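PDB 5F9Z: aminoacyl-tRNA synthetase from Cryptosporidium parvum, which probably attaches proline to its cognate tRNA in an ATP-dependent reaction, as a class II prolyl-tRNA synthetase whose pocket binds halofuginone together with an ATP analogue. Local coordinates for residues W443-S448 with A501-L506; K209-E214 with G221-S226; S179-A184 with Y267-S272. All coordinates share one frame; numbering follows the deposited sequence.

Contact 1. Residues W443-S448 with A501-L506; sequences WCEDVS and AKKFTL. With ZN (zinc ion), chain F.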
ATOM      1  N   TRP A 443      10.316 -25.749  -1.755  1.00 37.46           N
ATOM      2  CA  TRP A 443       9.884 -25.906  -0.376  1.00 37.90           C
ATOM      3  C   TRP A 443       8.816 -26.984  -0.268  1.00 39.74           C
ATOM      4  O   TRP A 443       8.003 -27.172  -1.178  1.00 40.81           O
ATOM      5  CB  TRP A 443       9.346 -24.587   0.188  1.00 36.49           C
ATOM      6  CG  TRP A 443       9.188 -24.604   1.669  1.00 37.63           C
ATOM      7  CD1 TRP A 443       9.962 -25.276   2.568  1.00 38.98           C
ATOM      8  CD2 TRP A 443       8.182 -23.928   2.430  1.00 37.25           C
ATOM      9  NE1 TRP A 443       9.506 -25.055   3.843  1.00 39.85           N
ATOM     10  CE2 TRP A 443       8.414 -24.232   3.786  1.00 39.03           C
ATOM     11  CE3 TRP A 443       7.112 -23.093   2.098  1.00 35.94           C
ATOM     12  CZ2 TRP A 443       7.613 -23.732   4.808  1.00 31.79           C
ATOM     13  CZ3 TRP A 443       6.318 -22.597   3.116  1.00 34.94           C
ATOM     14  CH2 TRP A 443       6.573 -22.917   4.455  1.00 35.53           C
ATOM     15  N   CYS A 444       8.824 -27.688   0.865  1.00 40.73           N
ATOM     16  CA  CYS A 444       7.825 -28.709   1.153  1.00 41.78           C
ATOM     17  C   CYS A 444       6.569 -28.143   1.799  1.00 41.10           C
ATOM     18  O   CYS A 444       5.548 -28.841   1.846  1.00 42.74           O
ATOM     19  CB  CYS A 444       8.415 -29.784   2.071  1.00 42.72           C
ATOM     20  SG  CYS A 444       8.652 -29.245   3.781  1.00 41.86           S
ATOM     21  N   GLU A 445       6.628 -26.912   2.309  1.00 39.62           N
ATOM     22  CA  GLU A 445       5.508 -26.167   2.880  1.00 40.36           C
ATOM     23  C   GLU A 445       4.993 -26.750   4.191  1.00 43.84           C
ATOM     24  O   GLU A 445       3.895 -26.381   4.630  1.00 45.54           O
ATOM     25  CB  GLU A 445       4.345 -26.042   1.888  1.00 39.92           C
ATOM     26  CG  GLU A 445       4.736 -25.411   0.563  1.00 39.29           C
ATOM     27  CD  GLU A 445       3.604 -25.416  -0.442  1.00 40.73           C
ATOM     28  OE1 GLU A 445       2.442 -25.623  -0.033  1.00 42.51           O
ATOM     29  OE2 GLU A 445       3.877 -25.216  -1.644  1.00 40.28           O
ATOM     30  N   ASP A 446       5.746 -27.638   4.834  1.00 44.31           N
ATOM     31  CA  ASP A 446       5.333 -28.152   6.131  1.00 46.26           C
ATOM     32  C   ASP A 446       5.513 -27.089   7.210  1.00 44.81           C
ATOM     33  O   ASP A 446       6.424 -26.258   7.151  1.00 42.35           O
ATOM     34  CB  ASP A 446       6.133 -29.402   6.498  1.00 50.70           C
ATOM     35  CG  ASP A 446       5.864 -30.566   5.565  1.00 54.53           C
ATOM     36  OD1 ASP A 446       4.816 -30.557   4.885  1.00 56.33           O
ATOM     37  OD2 ASP A 446       6.699 -31.493   5.517  1.00 57.10           O
ATOM     38  N   VAL A 447       4.623 -27.119   8.204  1.00 46.09           N
ATOM     39  CA  VAL A 447       4.738 -26.203   9.336  1.00 46.82           C
ATOM     40  C   VAL A 447       6.017 -26.481  10.114  1.00 49.04           C
ATOM     41  O   VAL A 447       6.711 -25.556  10.554  1.00 48.61           O
ATOM     42  CB  VAL A 447       3.493 -26.305  10.238  1.00 46.59           C
ATOM     43  CG1 VAL A 447       3.689 -25.498  11.513  1.00 45.69           C
ATOM     44  CG2 VAL A 447       2.260 -25.832   9.491  1.00 45.87           C
ATOM     45  N   SER A 448       6.352 -27.762  10.290  1.00 51.26           N
ATOM     46  CA  SER A 448       7.566 -28.119  11.015  1.00 53.21           C
ATOM     47  C   SER A 448       8.811 -27.617  10.293  1.00 51.75           C
ATOM     48  O   SER A 448       9.794 -27.226  10.933  1.00 53.75           O
ATOM     49  CB  SER A 448       7.631 -29.633  11.208  1.00 54.68           C
ATOM     50  OG  SER A 448       7.485 -30.310   9.971  1.00 55.13           O
ATOM     51  N   ALA A 501       9.846 -31.336  -2.574  1.00 51.17           N
ATOM     52  CA  ALA A 501       9.337 -29.979  -2.714  1.00 48.98           C
ATOM     53  C   ALA A 501       8.005 -29.985  -3.453  1.00 49.78           C
ATOM     54  O   ALA A 501       7.856 -30.652  -4.481  1.00 51.50           O
ATOM     55  CB  ALA A 501      10.350 -29.107  -3.453  1.00 47.68           C
ATOM     56  N   LYS A 502       7.034 -29.241  -2.921  1.00 49.24           N
ATOM     57  CA  LYS A 502       5.737 -29.133  -3.579  1.00 48.46           C
ATOM     58  C   LYS A 502       5.760 -28.070  -4.670  1.00 47.24           C
ATOM     59  O   LYS A 502       5.399 -28.341  -5.820  1.00 48.86           O
ATOM     60  CB  LYS A 502       4.649 -28.826  -2.548  1.00 48.35           C
ATOM     61  CG  LYS A 502       4.311 -30.002  -1.643  1.00 50.19           C
ATOM     62  CD  LYS A 502       3.267 -29.625  -0.606  1.00 50.67           C
ATOM     63  CE  LYS A 502       2.705 -30.860   0.078  1.00 52.88           C
ATOM     64  NZ  LYS A 502       3.779 -31.725   0.642  1.00 53.92           N
ATOM     65  N   LYS A 503       6.184 -26.859  -4.326  1.00 46.00           N
ATOM     66  CA  LYS A 503       6.303 -25.762  -5.281  1.00 43.25           C
ATOM     67  C   LYS A 503       7.517 -24.930  -4.876  1.00 40.87           C
ATOM     68  O   LYS A 503       8.369 -25.372  -4.098  1.00 40.47           O
ATOM     69  CB  LYS A 503       5.012 -24.929  -5.324  1.00 42.51           C
ATOM     70  CG  LYS A 503       3.841 -25.599  -6.027  1.00 44.76           C
ATOM     71  CD  LYS A 503       2.573 -24.764  -5.913  1.00 43.58           C
ATOM     72  CE  LYS A 503       2.125 -24.634  -4.467  1.00 43.40           C
ATOM     73  NZ  LYS A 503       1.857 -25.959  -3.844  1.00 45.69           N
ATOM     74  N   PHE A 504       7.603 -23.715  -5.405  1.00 39.73           N
ATOM     75  CA  PHE A 504       8.591 -22.736  -4.979  1.00 38.14           C
ATOM     76  C   PHE A 504       7.903 -21.674  -4.134  1.00 36.26           C
ATOM     77  O   PHE A 504       6.803 -21.224  -4.464  1.00 35.85           O
ATOM     78  CB  PHE A 504       9.288 -22.090  -6.180  1.00 39.48           C
ATOM     79  CG  PHE A 504      10.270 -22.992  -6.873  1.00 43.73           C
ATOM     80  CD1 PHE A 504       9.833 -24.014  -7.700  1.00 46.03           C
ATOM     81  CD2 PHE A 504      11.633 -22.806  -6.709  1.00 44.56           C
ATOM     82  CE1 PHE A 504      10.736 -24.840  -8.341  1.00 47.63           C
ATOM     83  CE2 PHE A 504      12.541 -23.628  -7.350  1.00 46.46           C
ATOM     84  CZ  PHE A 504      12.092 -24.647  -8.166  1.00 47.86           C
ATOM     85  N   THR A 505       8.553 -21.281  -3.041  1.00 35.74           N
ATOM     86  CA  THR A 505       7.991 -20.333  -2.090  1.00 33.92           C
ATOM     87  C   THR A 505       8.938 -19.154  -1.912  1.00 32.59           C
ATOM     88  O   THR A 505      10.158 -19.330  -1.847  1.00 33.17           O
ATOM     89  CB  THR A 505       7.717 -21.008  -0.738  1.00 35.40           C
ATOM     90  OG1 THR A 505       6.715 -22.019  -0.902  1.00 37.53           O
ATOM     91  CG2 THR A 505       7.236 -19.996   0.296  1.00 35.04           C
ATOM     92  N   LEU A 506       8.367 -17.953  -1.842  1.00 31.24           N
ATOM     93  CA  LEU A 506       9.146 -16.737  -1.650  1.00 30.42           C
ATOM     94  C   LEU A 506       9.460 -16.560  -0.168  1.00 31.62           C
ATOM     95  O   LEU A 506       8.547 -16.477   0.661  1.00 34.41           O
ATOM     96  CB  LEU A 506       8.377 -15.533  -2.190  1.00 30.12           C
ATOM     97  CG  LEU A 506       9.149 -14.229  -2.384  1.00 31.05           C
ATOM     98  CD1 LEU A 506      10.267 -14.418  -3.398  1.00 29.84           C
ATOM     99  CD2 LEU A 506       8.210 -13.115  -2.820  1.00 31.34           C
TER
HETATM  100 ZN    ZN F 703      10.899 -28.747   4.006  1.00 45.73          ZN
HETATM  101  O   HOH W   1       6.312 -24.267  -2.134  1.00 26.85           O
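Trp-443 and Lys-503 form an antiparallel hydrogen-bonded pair where strands 438-443 and 503-508 meet: Trp-443 N gives a nearly straight bond (173°) to Lys-503 O at 3.1 Å, and Lys-502 N, instead of Lys-503 N, returns one to Trp-443 O at 2.9 Å. Beyond this point the first chain turns off the sheet into the zinc site. In Trp-443, CG stands anti to the backbone nitrogen (chi1 -167°), which brings the CE3 edge of the indole to Thr-505, with OG1 3.2 Å from CE3 and near the ring plane. One indole face is covered from within its own segment by Glu-445 CA. From there the extended Glu-445 side chain reaches back across the strand end, and OE2 receives Lys-503 NZ on its syn lone pair in a 3.1 Å salt bridge. Water 1 gives a second hydrogen bond to OE2 and is also bonded to Thr-505 OG1, tying carboxylate to hydroxyl. Lys-502 lays its aliphatic chain against the carbonyl of Cys-444, CD lying 3.4 Å from O. Cys-444 SG binds the zinc ion at 2.3 Å and accepts a nearly straight N-H bond from Asp-446 N; Cys-449, Cys-494 and Cys-497 complete the four-cysteine site. Ile-479 of strand 475-480 packs on Glu-445, Lys-503 and Thr-505, while Trp-443 leans on helix 447-458 and meets Phe-507 edge-to-face.

Contact 2. Residues K209-E214 with G221-S226; sequences KGTKSE and GDITKS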
ATOM      1  N   LYS A 209       1.491 -11.832  -5.953  1.00 31.74           N
ATOM      2  CA  LYS A 209       0.306 -12.541  -5.495  1.00 30.80           C
ATOM      3  C   LYS A 209       0.665 -13.972  -5.121  1.00 32.10           C
ATOM      4  O   LYS A 209       1.419 -14.645  -5.829  1.00 33.54           O
ATOM      5  CB  LYS A 209      -0.777 -12.534  -6.574  1.00 30.86           C
ATOM      6  CG  LYS A 209      -1.376 -11.162  -6.832  1.00 29.68           C
ATOM      7  CD  LYS A 209      -2.531 -11.214  -7.818  1.00 32.19           C
ATOM      8  CE  LYS A 209      -2.044 -11.467  -9.233  1.00 36.13           C
ATOM      9  NZ  LYS A 209      -3.103 -11.164 -10.235  1.00 37.36           N
ATOM     10  N   GLY A 210       0.126 -14.432  -3.997  1.00 31.04           N
ATOM     11  CA  GLY A 210       0.426 -15.779  -3.550  1.00 31.01           C
ATOM     12  C   GLY A 210      -0.435 -16.166  -2.370  1.00 32.27           C
ATOM     13  O   GLY A 210      -1.328 -15.427  -1.949  1.00 32.58           O
ATOM     14  N   THR A 211      -0.145 -17.350  -1.838  1.00 32.69           N
ATOM     15  CA  THR A 211      -0.861 -17.909  -0.702  1.00 32.21           C
ATOM     16  C   THR A 211       0.081 -18.026   0.489  1.00 30.57           C
ATOM     17  O   THR A 211       1.225 -18.468   0.346  1.00 30.16           O
ATOM     18  CB  THR A 211      -1.444 -19.284  -1.043  1.00 36.24           C
ATOM     19  OG1 THR A 211      -2.279 -19.179  -2.202  1.00 37.33           O
ATOM     20  CG2 THR A 211      -2.266 -19.824   0.120  1.00 37.14           C
ATOM     21  N   LYS A 212      -0.402 -17.621   1.659  1.00 28.98           N
ATOM     22  CA  LYS A 212       0.373 -17.785   2.879  1.00 28.43           C
ATOM     23  C   LYS A 212       0.513 -19.262   3.225  1.00 31.61           C
ATOM     24  O   LYS A 212      -0.365 -20.078   2.933  1.00 32.75           O
ATOM     25  CB  LYS A 212      -0.286 -17.044   4.043  1.00 26.15           C
ATOM     26  CG  LYS A 212      -0.236 -15.531   3.937  1.00 25.38           C
ATOM     27  CD  LYS A 212       1.188 -15.019   4.030  1.00 24.09           C
ATOM     28  CE  LYS A 212       1.221 -13.501   4.042  1.00 22.51           C
ATOM     29  NZ  LYS A 212       2.610 -12.974   4.055  1.00 23.59           N
ATOM     30  N   SER A 213       1.634 -19.602   3.853  1.00 31.68           N
ATOM     31  CA  SER A 213       1.819 -20.952   4.354  1.00 33.35           C
ATOM     32  C   SER A 213       0.872 -21.208   5.526  1.00 35.90           C
ATOM     33  O   SER A 213       0.224 -20.299   6.052  1.00 35.70           O
ATOM     34  CB  SER A 213       3.270 -21.171   4.780  1.00 32.21           C
ATOM     35  OG  SER A 213       3.643 -20.265   5.803  1.00 30.55           O
ATOM     36  N   GLU A 214       0.793 -22.476   5.935  1.00 38.41           N
ATOM     37  CA  GLU A 214      -0.066 -22.829   7.060  1.00 40.70           C
ATOM     38  C   GLU A 214       0.413 -22.167   8.346  1.00 41.24           C
ATOM     39  O   GLU A 214      -0.399 -21.778   9.193  1.00 40.72           O
ATOM     40  CB  GLU A 214      -0.120 -24.348   7.223  1.00 43.01           C
ATOM     41  CG  GLU A 214      -0.699 -25.084   6.025  1.00 45.87           C
ATOM     42  CD  GLU A 214      -2.170 -24.782   5.806  1.00 49.03           C
ATOM     43  OE1 GLU A 214      -2.854 -24.391   6.776  1.00 49.49           O
ATOM     44  OE2 GLU A 214      -2.643 -24.934   4.660  1.00 50.32           O
ATOM     45  N   GLY A 221      -8.890 -18.511   9.706  1.00 34.68           N
ATOM     46  CA  GLY A 221      -9.392 -18.899   8.409  1.00 34.33           C
ATOM     47  C   GLY A 221      -8.755 -20.182   7.901  1.00 35.33           C
ATOM     48  O   GLY A 221      -7.912 -20.796   8.559  1.00 35.95           O
ATOM     49  N   ASP A 222      -9.186 -20.576   6.702  1.00 35.77           N
ATOM     50  CA  ASP A 222      -8.663 -21.767   6.044  1.00 35.76           C
ATOM     51  C   ASP A 222      -7.517 -21.436   5.094  1.00 34.75           C
ATOM     52  O   ASP A 222      -6.463 -22.077   5.141  1.00 36.00           O
ATOM     53  CB  ASP A 222      -9.782 -22.485   5.282  1.00 34.63           C
ATOM     54  CG  ASP A 222     -10.788 -23.145   6.205  1.00 34.60           C
ATOM     55  OD1 ASP A 222     -10.426 -23.447   7.362  1.00 35.61           O
ATOM     56  OD2 ASP A 222     -11.939 -23.366   5.772  1.00 33.98           O
ATOM     57  N   ILE A 223      -7.711 -20.448   4.224  1.00 31.50           N
ATOM     58  CA  ILE A 223      -6.715 -20.046   3.239  1.00 31.04           C
ATOM     59  C   ILE A 223      -6.536 -18.539   3.325  1.00 32.34           C
ATOM     60  O   ILE A 223      -7.517 -17.789   3.270  1.00 33.97           O
ATOM     61  CB  ILE A 223      -7.122 -20.456   1.809  1.00 30.78           C
ATOM     62  CG1 ILE A 223      -7.320 -21.970   1.717  1.00 31.96           C
ATOM     63  CG2 ILE A 223      -6.079 -19.989   0.803  1.00 29.97           C
ATOM     64  CD1 ILE A 223      -7.785 -22.440   0.357  1.00 31.49           C
ATOM     65  N   THR A 224      -5.288 -18.096   3.464  1.00 31.17           N
ATOM     66  CA  THR A 224      -4.950 -16.677   3.475  1.00 28.08           C
ATOM     67  C   THR A 224      -4.086 -16.380   2.259  1.00 28.10           C
ATOM     68  O   THR A 224      -2.937 -16.828   2.182  1.00 29.27           O
ATOM     69  CB  THR A 224      -4.228 -16.282   4.763  1.00 26.92           C
ATOM     70  OG1 THR A 224      -5.120 -16.413   5.875  1.00 28.59           O
ATOM     71  CG2 THR A 224      -3.739 -14.844   4.677  1.00 24.10           C
ATOM     72  N   LYS A 225      -4.641 -15.638   1.308  1.00 27.16           N
ATOM     73  CA  LYS A 225      -3.893 -15.150   0.162  1.00 27.96           C
ATOM     74  C   LYS A 225      -3.501 -13.697   0.399  1.00 28.94           C
ATOM     75  O   LYS A 225      -4.189 -12.958   1.107  1.00 30.19           O
ATOM     76  CB  LYS A 225      -4.713 -15.283  -1.122  1.00 28.40           C
ATOM     77  CG  LYS A 225      -5.097 -16.717  -1.445  1.00 30.16           C
ATOM     78  CD  LYS A 225      -5.751 -16.835  -2.808  1.00 31.04           C
ATOM     79  CE  LYS A 225      -6.010 -18.291  -3.161  1.00 31.83           C
ATOM     80  NZ  LYS A 225      -6.596 -18.441  -4.523  1.00 32.51           N
ATOM     81  N   SER A 226      -2.378 -13.294  -0.189  1.00 28.47           N
ATOM     82  CA  SER A 226      -1.845 -11.966   0.068  1.00 28.00           C
ATOM     83  C   SER A 226      -1.057 -11.483  -1.140  1.00 27.28           C
ATOM     84  O   SER A 226      -0.769 -12.239  -2.070  1.00 29.75           O
ATOM     85  CB  SER A 226      -0.955 -11.954   1.313  1.00 28.46           C
ATOM     86  OG  SER A 226       0.242 -12.675   1.079  1.00 30.06           O
TER
HETATM   87  O   HOH W   2      -3.055 -20.277   3.663  1.00 35.06           O
HETATM   88  O   HOH W   3      -3.825 -22.561   3.401  1.00 40.37           O
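Gly-210 and Ser-226 face each other as an antiparallel hydrogen-bonded pair in the beta hairpin of strands 208-211 and 223-231; the axes of the short segments come within 4.8 Å, their directions 161° apart. Gly-210 N bonds to Ser-226 O, Ser-226 N bonds back to Gly-210 O, and past the non-hydrogen-bonded pair Thr-211 with Lys-225 a shorter link joins Lys-212 N to Thr-224 O at 2.7 Å. Further on the chains diverge, and water 2 bridges Lys-212 O and Thr-224 N. On one face, the methyl of Thr-211 meets Ile-223, CG2 to CG2 at 3.9 Å, while its OG1 lies beside CG of Lys-225, whose extended chain runs on to a salt bridge with Asp-189. On the side of Ser-226, Lys-212 does the covering. Bent at chi2 (-66°), this lysine lays CG on the methyl CG2 of Thr-224 at 3.6 Å and carries CE to 3.2 Å from Ser-226 OG. Its NZ also bonds to Leu-477 O, and Thr-224 OG1 to His-244. Backbone bonds join the strands, then, and between side chains mostly methylenes and methyls meet. Glu-228, salt-bridged to Lys-212 NZ and hydrogen-bonded to Ser-226 OG, ties these two side chains together and probably offsets the lysine's charge; the ATP analogue lies about 6 Å from the Ser-226 side chain, near but not touching.

Contact 3. Residues S179-A184 with Y267-S272; sequences STRKEA and YAHQTS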
ATOM      1  N   SER A 179     -23.067 -18.994   0.397  1.00 29.81           N
ATOM      2  CA  SER A 179     -23.714 -20.281   0.615  1.00 29.79           C
ATOM      3  C   SER A 179     -22.825 -21.459   0.240  1.00 31.06           C
ATOM      4  O   SER A 179     -23.120 -22.591   0.640  1.00 32.06           O
ATOM      5  CB  SER A 179     -25.021 -20.356  -0.178  1.00 30.77           C
ATOM      6  OG  SER A 179     -24.773 -20.321  -1.573  1.00 31.13           O
ATOM      7  N   THR A 180     -21.757 -21.225  -0.519  1.00 31.61           N
ATOM      8  CA  THR A 180     -20.851 -22.284  -0.939  1.00 33.98           C
ATOM      9  C   THR A 180     -19.410 -21.839  -0.746  1.00 35.10           C
ATOM     10  O   THR A 180     -19.092 -20.649  -0.829  1.00 33.53           O
ATOM     11  CB  THR A 180     -21.066 -22.673  -2.412  1.00 36.12           C
ATOM     12  OG1 THR A 180     -20.865 -21.526  -3.246  1.00 35.64           O
ATOM     13  CG2 THR A 180     -22.470 -23.221  -2.633  1.00 28.97           C
ATOM     14  N   ARG A 181     -18.538 -22.814  -0.477  0.50 35.27           N
ATOM     15  CA  ARG A 181     -17.112 -22.521  -0.375  0.50 34.68           C
ATOM     16  C   ARG A 181     -16.543 -22.051  -1.707  0.50 34.33           C
ATOM     17  O   ARG A 181     -15.639 -21.207  -1.731  0.50 33.67           O
ATOM     18  CB  ARG A 181     -16.356 -23.755   0.121  0.50 34.40           C
ATOM     19  CG  ARG A 181     -14.852 -23.563   0.232  0.50 33.32           C
ATOM     20  CD  ARG A 181     -14.140 -24.881   0.485  0.50 33.61           C
ATOM     21  NE  ARG A 181     -12.688 -24.723   0.487  0.50 32.88           N
ATOM     22  CZ  ARG A 181     -11.930 -24.770  -0.604  0.50 31.77           C
ATOM     23  NH1 ARG A 181     -12.484 -24.970  -1.792  0.50 31.58           N
ATOM     24  NH2 ARG A 181     -10.616 -24.615  -0.508  0.50 30.42           N
ATOM     25  N   LYS A 182     -17.060 -22.579  -2.820  1.00 35.30           N
ATOM     26  CA  LYS A 182     -16.563 -22.184  -4.134  1.00 35.42           C
ATOM     27  C   LYS A 182     -16.823 -20.708  -4.407  1.00 33.70           C
ATOM     28  O   LYS A 182     -15.939 -19.995  -4.899  1.00 33.63           O
ATOM     29  CB  LYS A 182     -17.210 -23.056  -5.210  1.00 38.05           C
ATOM     30  CG  LYS A 182     -16.951 -22.612  -6.639  1.00 39.88           C
ATOM     31  CD  LYS A 182     -17.489 -23.639  -7.624  1.00 43.02           C
ATOM     32  CE  LYS A 182     -17.395 -23.146  -9.059  1.00 45.23           C
ATOM     33  NZ  LYS A 182     -18.284 -21.975  -9.299  1.00 46.33           N
ATOM     34  N   GLU A 183     -18.027 -20.227  -4.087  1.00 32.70           N
ATOM     35  CA  GLU A 183     -18.335 -18.814  -4.283  1.00 30.32           C
ATOM     36  C   GLU A 183     -17.497 -17.926  -3.371  1.00 29.60           C
ATOM     37  O   GLU A 183     -17.143 -16.806  -3.754  1.00 28.65           O
ATOM     38  CB  GLU A 183     -19.823 -18.564  -4.043  1.00 30.50           C
ATOM     39  CG  GLU A 183     -20.310 -17.195  -4.486  1.00 29.36           C
ATOM     40  CD  GLU A 183     -21.729 -16.910  -4.030  1.00 30.87           C
ATOM     41  OE1 GLU A 183     -21.897 -16.314  -2.945  1.00 30.52           O
ATOM     42  OE2 GLU A 183     -22.676 -17.292  -4.750  1.00 31.69           O
ATOM     43  N   ALA A 184     -17.169 -18.408  -2.170  1.00 29.13           N
ATOM     44  CA  ALA A 184     -16.355 -17.617  -1.254  1.00 27.97           C
ATOM     45  C   ALA A 184     -14.915 -17.512  -1.743  1.00 28.10           C
ATOM     46  O   ALA A 184     -14.319 -16.430  -1.698  1.00 27.84           O
ATOM     47  CB  ALA A 184     -16.404 -18.221   0.148  1.00 27.87           C
ATOM     48  N   TYR A 267     -23.487 -23.957   7.708  1.00 37.34           N
ATOM     49  CA  TYR A 267     -22.745 -22.786   8.149  1.00 35.60           C
ATOM     50  C   TYR A 267     -22.253 -21.984   6.952  1.00 35.65           C
ATOM     51  O   TYR A 267     -21.892 -22.546   5.913  1.00 36.29           O
ATOM     52  CB  TYR A 267     -21.567 -23.196   9.032  1.00 35.36           C
ATOM     53  CG  TYR A 267     -21.980 -23.722  10.389  1.00 37.80           C
ATOM     54  CD1 TYR A 267     -22.472 -22.866  11.364  1.00 37.78           C
ATOM     55  CD2 TYR A 267     -21.873 -25.073  10.695  1.00 39.31           C
ATOM     56  CE1 TYR A 267     -22.850 -23.338  12.606  1.00 39.39           C
ATOM     57  CE2 TYR A 267     -22.247 -25.555  11.935  1.00 41.58           C
ATOM     58  CZ  TYR A 267     -22.736 -24.683  12.887  1.00 42.70           C
ATOM     59  OH  TYR A 267     -23.112 -25.156  14.124  1.00 46.32           O
ATOM     60  N   ALA A 268     -22.243 -20.662   7.104  1.00 33.30           N
ATOM     61  CA  ALA A 268     -21.887 -19.780   6.003  1.00 31.83           C
ATOM     62  C   ALA A 268     -20.399 -19.873   5.684  1.00 30.77           C
ATOM     63  O   ALA A 268     -19.561 -20.102   6.561  1.00 33.56           O
ATOM     64  CB  ALA A 268     -22.259 -18.335   6.335  1.00 29.38           C
ATOM     65  N   HIS A 269     -20.077 -19.691   4.405  1.00 28.07           N
ATOM     66  CA  HIS A 269     -18.700 -19.674   3.925  1.00 27.05           C
ATOM     67  C   HIS A 269     -18.275 -18.218   3.783  1.00 27.28           C
ATOM     68  O   HIS A 269     -18.717 -17.522   2.863  1.00 25.94           O
ATOM     69  CB  HIS A 269     -18.579 -20.426   2.602  1.00 27.64           C
ATOM     70  CG  HIS A 269     -19.157 -21.807   2.639  1.00 29.20           C
ATOM     71  ND1 HIS A 269     -18.379 -22.936   2.794  1.00 30.47           N
ATOM     72  CD2 HIS A 269     -20.436 -22.241   2.550  1.00 29.99           C
ATOM     73  CE1 HIS A 269     -19.156 -24.005   2.793  1.00 31.55           C
ATOM     74  NE2 HIS A 269     -20.409 -23.611   2.648  1.00 31.33           N
ATOM     75  N   GLN A 270     -17.419 -17.759   4.691  1.00 28.77           N
ATOM     76  CA  GLN A 270     -17.103 -16.346   4.825  1.00 28.08           C
ATOM     77  C   GLN A 270     -15.725 -16.025   4.263  1.00 29.63           C
ATOM     78  O   GLN A 270     -14.850 -16.889   4.151  1.00 31.72           O
ATOM     79  CB  GLN A 270     -17.169 -15.911   6.293  1.00 26.14           C
ATOM     80  CG  GLN A 270     -18.535 -16.065   6.930  1.00 26.54           C
ATOM     81  CD  GLN A 270     -18.521 -15.730   8.408  1.00 28.46           C
ATOM     82  OE1 GLN A 270     -18.423 -16.618   9.255  1.00 29.47           O
ATOM     83  NE2 GLN A 270     -18.617 -14.444   8.725  1.00 28.78           N
ATOM     84  N   THR A 271     -15.552 -14.755   3.900  1.00 27.32           N
ATOM     85  CA  THR A 271     -14.264 -14.198   3.518  1.00 28.26           C
ATOM     86  C   THR A 271     -14.057 -12.884   4.256  1.00 27.71           C
ATOM     87  O   THR A 271     -15.014 -12.233   4.684  1.00 29.27           O
ATOM     88  CB  THR A 271     -14.155 -13.946   2.003  1.00 28.78           C
ATOM     89  OG1 THR A 271     -14.810 -12.714   1.675  1.00 28.45           O
ATOM     90  CG2 THR A 271     -14.796 -15.075   1.213  1.00 29.71           C
ATOM     91  N   SER A 272     -12.793 -12.496   4.405  1.00 27.51           N
ATOM     92  CA  SER A 272     -12.461 -11.191   4.955  1.00 25.90           C
ATOM     93  C   SER A 272     -11.151 -10.723   4.342  1.00 25.05           C
ATOM     94  O   SER A 272     -10.259 -11.528   4.059  1.00 25.69           O
ATOM     95  CB  SER A 272     -12.360 -11.212   6.483  1.00 25.92           C
ATOM     96  OG  SER A 272     -11.122 -11.753   6.908  1.00 28.33           O
TER
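His-269 lays its imidazole against the N-terminal turn of helix 181-202, so the contact packs a helix start on strand 265-276 of the antiparallel sheet of the class II synthetase core. Ring-to-backbone packing dominates. Arg-181 N sits over the centre of the ring, 3.2 Å above its plane, with Thr-180 C over the same face toward the rim; separately, Ser-179 O approaches His-269 CD2 obliquely at 3.3 Å. His-269 CG, beside its own backbone N and anti to the carbonyl carbon (chi1 -52°), places the ring against this turn, and NE2 is held by Glu-266.

The polar bonds lie within the helix start. Thr-180 is the N-cap, its OG1 accepting from Glu-183 N at 3.2 Å, and Thr-180 O takes Ala-184 N.

Van der Waals contact comes one turn along, where the Ala-184 methyl is directed at the strand, 4.0 Å from His-269 CB, and also touches Leu-245. Further along the strand, Ser-272 touches halofuginone. The hydroxyl of Thr-271 is turned to Thr-176 and Trp-273. With OG1 thus set between its backbone N and carbonyl carbon (chi1 80°), Thr-271 presents its methyl to the helix: CG2 lies 3.7 Å from Ala-184 CB and 3.2 Å from the carbonyl oxygen Ala-184 O.

How the contacts relate
Contacts 2 and 3 both belong to the class II core, contact 1 to the C-terminal zinc-binding region. Contact 2 touches through no fully exposed residue, while contacts 1 and 3 reach the surface, at Lys-502 and at Thr-180 and Arg-181. Contact 2 lies between the others: Val-447 CG2 packs on Glu-214 CB at 3.6 Å, and helix 181-202 leads along the chain into strand 208-211, whereas contacts 1 and 3 stay about 13 Å apart at their nearest atoms. Strand 208-211 pairs with 475-480, which pairs with 503-508, so strand pairing links hairpin to zinc region. Metal and salt bridge mark contact 1, backbone bonds and lysine methylenes contact 2; contact 3, helix on strand, has no hydrogen bond across it.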